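Local coordinates for hemoglobin component VII (Tokunagayusurika akamusi, PDB 1X46), which binds heme and probably carries or stores oxygen as a globin of the midge larva, at residues Q21-F33 against E111-S125. Residues are numbered along the deposited sequence; the frame is centred on the assembly and turned at random.
Sequences QIHDKEVDILYNF and EFETALEAFLESHAS. With HEM (protoporphyrin IX containing Fe), chain B.
With CG swung away from the backbone N (chi1 -164°), F119 sends its ring from helix 111-123 across to helix 26-33; F33 takes a like turn (chi1 175°) that brings its ring against F112. A flat ring suits F119, because it offers two faces and an edge to different neighbours: CG1 of I29 makes a CH-pi contact 4.1 Å from the ring centroid, CD2 of the H123 imidazole, from the next turn of the same helix, sits over the other face, and I22 CB meets the edge. I22, branched at CB, reaches further with CD1, which lies 3.5 Å from L120 CD2 and also touches L116. Small A115 lets the backbones close in, its CA 5.5 Å from that of F33, and N32 ND2 comes to 2.9 Å from A115 O. At the far end Q21, whose amide is donor and acceptor at once, grips the chain just beyond helix 111-123. Q21 OE1 accepts from S125 N (2.8 Å) and S125 OG, which arrive from opposite faces of the amide plane, while Q21 NE2 gives a nearly straight bond (171°) to a lone pair of S125 O. A leucine in place of this glutamine would probably leave S125 N and OG without their shared acceptor and S125 O without its donor, so that the chain after the helix could shift. Toward the heme, F112 points its edge at the face of F33 in a T-shaped pair, centroids 5.0 Å apart, and lays one face over the heme vinyl carbon CAB; F33 CZ meets the heme methyl CMC. Helices B and G of the globin fold meet here, and F33 and F112 line the heme pocket.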
loop_
_atom_site.group_PDB
_atom_site.type_symbol
_atom_site.label_atom_id
_atom_site.label_comp_id
_atom_site.label_asym_id
_atom_site.label_seq_id
_atom_site.Cartn_x
_atom_site.Cartn_y
_atom_site.Cartn_z
ATOM N N GLN A 21 1.351 -11.326 -7.721
ATOM C CA GLN A 21 0.455 -11.339 -8.879
ATOM C C GLN A 21 0.166 -9.927 -9.419
ATOM O O GLN A 21 -0.285 -9.785 -10.558
ATOM C CB GLN A 21 -0.869 -12.019 -8.512
ATOM C CG GLN A 21 -0.778 -13.516 -8.271
ATOM C CD GLN A 21 -2.139 -14.187 -8.359
ATOM O OE1 GLN A 21 -2.776 -14.169 -9.428
ATOM N NE2 GLN A 21 -2.595 -14.758 -7.247
ATOM N N ILE A 22 0.399 -8.889 -8.609
ATOM C CA ILE A 22 0.090 -7.520 -9.019
ATOM C C ILE A 22 1.265 -6.562 -8.961
ATOM O O ILE A 22 1.143 -5.419 -9.407
ATOM C CB ILE A 22 -1.111 -6.964 -8.199
ATOM C CG1 ILE A 22 -0.734 -6.786 -6.716
ATOM C CG2 ILE A 22 -2.338 -7.889 -8.364
ATOM C CD1 ILE A 22 -1.709 -5.855 -5.997
ATOM N N HIS A 23 2.414 -7.003 -8.447
ATOM C CA HIS A 23 3.480 -6.025 -8.238
ATOM C C HIS A 23 4.145 -5.463 -9.485
ATOM O O HIS A 23 4.845 -4.439 -9.408
ATOM C CB HIS A 23 4.482 -6.483 -7.176
ATOM C CG HIS A 23 5.303 -7.676 -7.543
ATOM N ND1 HIS A 23 5.330 -8.229 -8.804
ATOM C CD2 HIS A 23 6.155 -8.416 -6.792
ATOM C CE1 HIS A 23 6.154 -9.261 -8.812
ATOM N NE2 HIS A 23 6.678 -9.391 -7.608
ATOM N N ASP A 24 3.892 -6.093 -10.636
ATOM C CA ASP A 24 4.361 -5.564 -11.881
ATOM C C ASP A 24 3.251 -4.787 -12.591
ATOM O O ASP A 24 3.366 -4.446 -13.773
ATOM C CB ASP A 24 4.909 -6.698 -12.740
ATOM C CG ASP A 24 3.837 -7.656 -13.191
ATOM O OD1 ASP A 24 2.852 -7.891 -12.448
ATOM O OD2 ASP A 24 3.907 -8.227 -14.296
ATOM N N LYS A 25 2.215 -4.419 -11.835
ATOM C CA LYS A 25 1.115 -3.606 -12.339
ATOM C C LYS A 25 1.096 -2.250 -11.626
ATOM O O LYS A 25 0.031 -1.751 -11.287
ATOM C CB LYS A 25 -0.228 -4.323 -12.154
ATOM C CG LYS A 25 -0.328 -5.654 -12.939
ATOM C CD LYS A 25 -1.641 -6.375 -12.646
ATOM C CE LYS A 25 -1.804 -7.634 -13.503
ATOM N NZ LYS A 25 -0.769 -8.684 -13.215
ATOM N N GLU A 26 2.276 -1.667 -11.400
ATOM C CA GLU A 26 2.414 -0.443 -10.592
ATOM C C GLU A 26 1.554 0.691 -11.099
ATOM O O GLU A 26 0.856 1.338 -10.342
ATOM C CB GLU A 26 3.880 0.026 -10.633
ATOM C CG GLU A 26 4.920 -1.041 -10.330
ATOM C CD GLU A 26 5.531 -1.656 -11.572
ATOM O OE1 GLU A 26 4.795 -2.020 -12.491
ATOM O OE2 GLU A 26 6.784 -1.788 -11.598
ATOM N N VAL A 27 1.579 0.923 -12.406
ATOM C CA VAL A 27 0.802 2.019 -12.988
ATOM C C VAL A 27 -0.693 1.783 -12.774
ATOM O O VAL A 27 -1.412 2.702 -12.383
ATOM C CB VAL A 27 1.155 2.181 -14.495
ATOM C CG1 VAL A 27 0.104 2.976 -15.244
ATOM C CG2 VAL A 27 2.544 2.843 -14.656
ATOM N N ASP A 28 -1.135 0.543 -12.989
ATOM C CA ASP A 28 -2.554 0.227 -12.815
ATOM C C ASP A 28 -2.955 0.354 -11.356
ATOM O O ASP A 28 -4.090 0.798 -11.070
ATOM C CB ASP A 28 -2.913 -1.158 -13.339
ATOM C CG ASP A 28 -2.833 -1.263 -14.863
ATOM O OD1 ASP A 28 -2.907 -0.238 -15.563
ATOM O OD2 ASP A 28 -2.685 -2.376 -15.425
ATOM N N ILE A 29 -2.060 0.000 -10.428
ATOM C CA ILE A 29 -2.404 0.146 -9.006
ATOM C C ILE A 29 -2.592 1.626 -8.680
ATOM O O ILE A 29 -3.567 2.009 -8.007
ATOM C CB ILE A 29 -1.263 -0.446 -8.117
ATOM C CG1 ILE A 29 -1.262 -1.977 -8.204
ATOM C CG2 ILE A 29 -1.419 0.031 -6.644
ATOM C CD1 ILE A 29 0.034 -2.600 -7.688
ATOM N N LEU A 30 -1.686 2.484 -9.151
ATOM C CA LEU A 30 -1.817 3.914 -8.877
ATOM C C LEU A 30 -3.031 4.517 -9.546
ATOM O O LEU A 30 -3.752 5.345 -8.949
ATOM C CB LEU A 30 -0.536 4.705 -9.251
ATOM C CG LEU A 30 -0.498 6.183 -8.862
ATOM C CD1 LEU A 30 -0.659 6.326 -7.336
ATOM C CD2 LEU A 30 0.834 6.835 -9.328
ATOM N N TYR A 31 -3.243 4.149 -10.813
ATOM C CA TYR A 31 -4.443 4.615 -11.495
ATOM C C TYR A 31 -5.706 4.205 -10.721
ATOM O O TYR A 31 -6.593 5.056 -10.541
ATOM C CB TYR A 31 -4.468 4.059 -12.921
ATOM C CG TYR A 31 -5.743 4.372 -13.650
ATOM C CD1 TYR A 31 -5.858 5.522 -14.416
ATOM C CD2 TYR A 31 -6.832 3.500 -13.576
ATOM C CE1 TYR A 31 -7.033 5.809 -15.100
ATOM C CE2 TYR A 31 -8.022 3.798 -14.255
ATOM C CZ TYR A 31 -8.086 4.954 -15.010
ATOM O OH TYR A 31 -9.229 5.277 -15.708
ATOM N N ASN A 32 -5.753 2.963 -10.232
ATOM C CA ASN A 32 -6.931 2.516 -9.493
ATOM C C ASN A 32 -7.147 3.328 -8.223
ATOM O O ASN A 32 -8.267 3.697 -7.870
ATOM C CB ASN A 32 -6.818 1.046 -9.176
ATOM C CG ASN A 32 -8.028 0.524 -8.470
ATOM O OD1 ASN A 32 -9.127 0.499 -9.039
ATOM N ND2 ASN A 32 -7.844 0.086 -7.241
ATOM N N PHE A 33 -6.063 3.640 -7.539
ATOM C CA PHE A 33 -6.135 4.447 -6.330
ATOM C C PHE A 33 -6.687 5.819 -6.633
ATOM O O PHE A 33 -7.650 6.237 -5.976
ATOM C CB PHE A 33 -4.733 4.501 -5.667
ATOM C CG PHE A 33 -4.662 5.417 -4.462
ATOM C CD1 PHE A 33 -5.619 5.347 -3.457
ATOM C CD2 PHE A 33 -3.632 6.371 -4.349
ATOM C CE1 PHE A 33 -5.554 6.198 -2.338
ATOM C CE2 PHE A 33 -3.563 7.232 -3.245
ATOM C CZ PHE A 33 -4.522 7.128 -2.223
ATOM N N GLU A 111 -8.117 4.411 2.771
ATOM C CA GLU A 111 -8.645 4.541 1.407
ATOM C C GLU A 111 -7.718 3.814 0.424
ATOM O O GLU A 111 -8.187 3.122 -0.484
ATOM C CB GLU A 111 -8.791 6.018 1.054
ATOM C CG GLU A 111 -9.918 6.689 1.821
ATOM C CD GLU A 111 -9.913 8.196 1.687
ATOM O OE1 GLU A 111 -8.857 8.794 1.305
ATOM O OE2 GLU A 111 -10.992 8.808 1.939
ATOM N N PHE A 112 -6.409 3.958 0.642
ATOM C CA PHE A 112 -5.432 3.257 -0.206
ATOM C C PHE A 112 -5.617 1.746 -0.050
ATOM O O PHE A 112 -5.625 0.991 -1.026
ATOM C CB PHE A 112 -3.992 3.676 0.166
ATOM C CG PHE A 112 -2.955 3.033 -0.713
ATOM C CD1 PHE A 112 -2.506 3.697 -1.842
ATOM C CD2 PHE A 112 -2.481 1.740 -0.443
ATOM C CE1 PHE A 112 -1.572 3.099 -2.688
ATOM C CE2 PHE A 112 -1.538 1.133 -1.283
ATOM C CZ PHE A 112 -1.108 1.838 -2.420
ATOM N N GLU A 113 -5.800 1.287 1.188
ATOM C CA GLU A 113 -6.105 -0.121 1.442
ATOM C C GLU A 113 -7.378 -0.575 0.703
ATOM O O GLU A 113 -7.396 -1.623 0.082
ATOM C CB GLU A 113 -6.218 -0.366 2.949
ATOM C CG GLU A 113 -6.777 -1.736 3.321
ATOM C CD GLU A 113 -7.056 -1.920 4.820
ATOM O OE1 GLU A 113 -7.056 -0.954 5.577
ATOM O OE2 GLU A 113 -7.362 -3.079 5.207
ATOM N N THR A 114 -8.450 0.206 0.825
ATOM C CA THR A 114 -9.706 -0.125 0.168
ATOM C C THR A 114 -9.554 -0.295 -1.338
ATOM O O THR A 114 -10.015 -1.308 -1.916
ATOM C CB THR A 114 -10.745 0.946 0.506
ATOM O OG1 THR A 114 -11.027 0.873 1.926
ATOM C CG2 THR A 114 -12.077 0.652 -0.204
ATOM N N ALA A 115 -8.838 0.654 -1.950
ATOM C CA ALA A 115 -8.599 0.546 -3.378
ATOM C C ALA A 115 -7.736 -0.666 -3.738
ATOM O O ALA A 115 -8.036 -1.334 -4.713
ATOM C CB ALA A 115 -7.980 1.822 -3.937
ATOM N N LEU A 116 -6.663 -0.924 -2.972
ATOM C CA LEU A 116 -5.802 -2.075 -3.232
ATOM C C LEU A 116 -6.582 -3.376 -3.079
ATOM O O LEU A 116 -6.353 -4.328 -3.826
ATOM C CB LEU A 116 -4.579 -2.065 -2.299
ATOM C CG LEU A 116 -3.462 -3.050 -2.721
ATOM C CD1 LEU A 116 -2.797 -2.571 -3.977
ATOM C CD2 LEU A 116 -2.375 -3.214 -1.651
ATOM N N GLU A 117 -7.476 -3.460 -2.070
ATOM C CA GLU A 117 -8.293 -4.652 -1.876
ATOM C C GLU A 117 -9.145 -4.938 -3.108
ATOM O O GLU A 117 -9.242 -6.104 -3.571
ATOM C CB GLU A 117 -9.202 -4.553 -0.641
ATOM C CG GLU A 117 -8.488 -4.534 0.690
ATOM C CD GLU A 117 -9.416 -4.164 1.844
ATOM O OE1 GLU A 117 -10.371 -3.380 1.642
ATOM O OE2 GLU A 117 -9.187 -4.658 2.968
ATOM N N ALA A 118 -9.757 -3.882 -3.648
ATOM C CA ALA A 118 -10.559 -4.041 -4.861
ATOM C C ALA A 118 -9.689 -4.484 -6.026
ATOM O O ALA A 118 -10.075 -5.331 -6.807
ATOM C CB ALA A 118 -11.293 -2.757 -5.194
ATOM N N PHE A 119 -8.475 -3.936 -6.123
ATOM C CA PHE A 119 -7.573 -4.323 -7.200
ATOM C C PHE A 119 -7.125 -5.780 -7.059
ATOM O O PHE A 119 -7.057 -6.510 -8.042
ATOM C CB PHE A 119 -6.345 -3.408 -7.162
ATOM C CG PHE A 119 -5.516 -3.454 -8.435
ATOM C CD1 PHE A 119 -5.891 -2.690 -9.528
ATOM C CD2 PHE A 119 -4.391 -4.262 -8.527
ATOM C CE1 PHE A 119 -5.143 -2.746 -10.730
ATOM C CE2 PHE A 119 -3.636 -4.315 -9.711
ATOM C CZ PHE A 119 -4.000 -3.566 -10.806
ATOM N N LEU A 120 -6.788 -6.205 -5.841
ATOM C CA LEU A 120 -6.395 -7.591 -5.611
ATOM C C LEU A 120 -7.566 -8.535 -5.909
ATOM O O LEU A 120 -7.392 -9.614 -6.498
ATOM C CB LEU A 120 -5.929 -7.761 -4.157
ATOM C CG LEU A 120 -4.535 -7.229 -3.813
ATOM C CD1 LEU A 120 -4.449 -6.870 -2.339
ATOM C CD2 LEU A 120 -3.490 -8.287 -4.163
ATOM N N GLU A 121 -8.770 -8.124 -5.523
ATOM C CA GLU A 121 -9.943 -8.934 -5.816
ATOM C C GLU A 121 -10.150 -9.098 -7.325
ATOM O O GLU A 121 -10.499 -10.190 -7.782
ATOM C CB GLU A 121 -11.190 -8.360 -5.132
ATOM C CG GLU A 121 -12.402 -9.280 -5.166
ATOM C CD GLU A 121 -13.662 -8.575 -4.726
ATOM O OE1 GLU A 121 -13.754 -7.335 -4.889
ATOM O OE2 GLU A 121 -14.564 -9.273 -4.215
ATOM N N SER A 122 -9.894 -8.030 -8.073
ATOM C CA SER A 122 -9.995 -8.060 -9.537
ATOM C C SER A 122 -8.888 -8.875 -10.205
ATOM O O SER A 122 -9.146 -9.530 -11.215
ATOM C CB SER A 122 -9.988 -6.636 -10.106
ATOM O OG SER A 122 -11.170 -5.948 -9.718
ATOM N N HIS A 123 -7.658 -8.812 -9.686
ATOM C CA HIS A 123 -6.511 -9.323 -10.452
ATOM C C HIS A 123 -5.756 -10.513 -9.887
ATOM O O HIS A 123 -5.073 -11.205 -10.655
ATOM C CB HIS A 123 -5.533 -8.185 -10.770
ATOM C CG HIS A 123 -6.171 -7.054 -11.514
ATOM N ND1 HIS A 123 -6.460 -7.114 -12.864
ATOM C CD2 HIS A 123 -6.626 -5.854 -11.086
ATOM C CE1 HIS A 123 -7.042 -5.986 -13.236
ATOM N NE2 HIS A 123 -7.152 -5.205 -12.177
ATOM N N ALA A 124 -5.858 -10.766 -8.583
ATOM C CA ALA A 124 -5.148 -11.890 -7.980
ATOM C C ALA A 124 -5.980 -13.152 -8.100
ATOM O O ALA A 124 -7.021 -13.304 -7.447
ATOM C CB ALA A 124 -4.793 -11.597 -6.511
ATOM N N SER A 125 -5.525 -14.081 -8.933
ATOM C CA SER A 125 -6.267 -15.324 -9.098
ATOM C C SER A 125 -6.483 -16.027 -7.762
ATOM O O SER A 125 -5.585 -16.102 -6.917
ATOM C CB SER A 125 -5.566 -16.240 -10.110
ATOM O OG SER A 125 -4.353 -16.741 -9.576
HETATM C CHA HEM B . 5.111 10.583 -1.774
HETATM C CHB HEM B . 5.052 5.887 -0.571
HETATM C CHC HEM B . 0.360 6.262 0.568
HETATM C CHD HEM B . 0.387 10.939 -0.640
HETATM C C1A HEM B . 5.472 9.276 -1.608
HETATM C C2A HEM B . 6.772 8.731 -1.933
HETATM C C3A HEM B . 6.734 7.445 -1.600
HETATM C C4A HEM B . 5.463 7.128 -1.010
HETATM C CMA HEM B . 7.894 6.438 -1.760
HETATM C CAA HEM B . 7.925 9.502 -2.650
HETATM C CBA HEM B . 8.750 10.466 -1.773
HETATM C CGA HEM B . 9.524 9.696 -0.731
HETATM O O1A HEM B . 9.339 9.957 0.474
HETATM O O2A HEM B . 10.340 8.805 -1.102
HETATM C C1B HEM B . 3.775 5.554 -0.207
HETATM C C2B HEM B . 3.289 4.250 0.177
HETATM C C3B HEM B . 1.979 4.357 0.493
HETATM C C4B HEM B . 1.627 5.756 0.333
HETATM C CMB HEM B . 4.172 2.972 0.178
HETATM C CAB HEM B . 0.939 3.311 0.956
HETATM C CBB HEM B . 1.224 2.045 1.264
HETATM C C1C HEM B . -0.060 7.542 0.343
HETATM C C2C HEM B . -1.401 8.082 0.550
HETATM C C3C HEM B . -1.399 9.362 0.184
HETATM C C4C HEM B . -0.051 9.705 -0.224
HETATM C CMC HEM B . -2.600 7.273 1.104
HETATM C CAC HEM B . -2.588 10.357 0.226
HETATM C C1D HEM B . 1.665 11.264 -0.997
HETATM C C2D HEM B . 2.072 12.583 -1.410
HETATM C C3D HEM B . 3.527 12.472 -1.749
HETATM C C4D HEM B . 3.850 11.080 -1.550
HETATM C CMD HEM B . 1.178 13.837 -1.478
HETATM C CAD HEM B . 4.437 13.622 -2.251
HETATM C CBD HEM B . 4.272 13.825 -3.753
HETATM C CGD HEM B . 5.068 15.032 -4.211
HETATM O O1D HEM B . 6.024 15.442 -3.512
HETATM O O2D HEM B . 4.724 15.603 -5.272
HETATM N NA HEM B . 4.707 8.282 -1.040
HETATM N NB HEM B . 2.714 6.460 -0.124
HETATM N NC HEM B . 0.750 8.564 -0.118
HETATM N ND HEM B . 2.751 10.382 -1.063
HETATM FE FE HEM B . 2.733 8.422 -0.580
HETATM O O HOH W 1 2.092 7.971 -2.507
#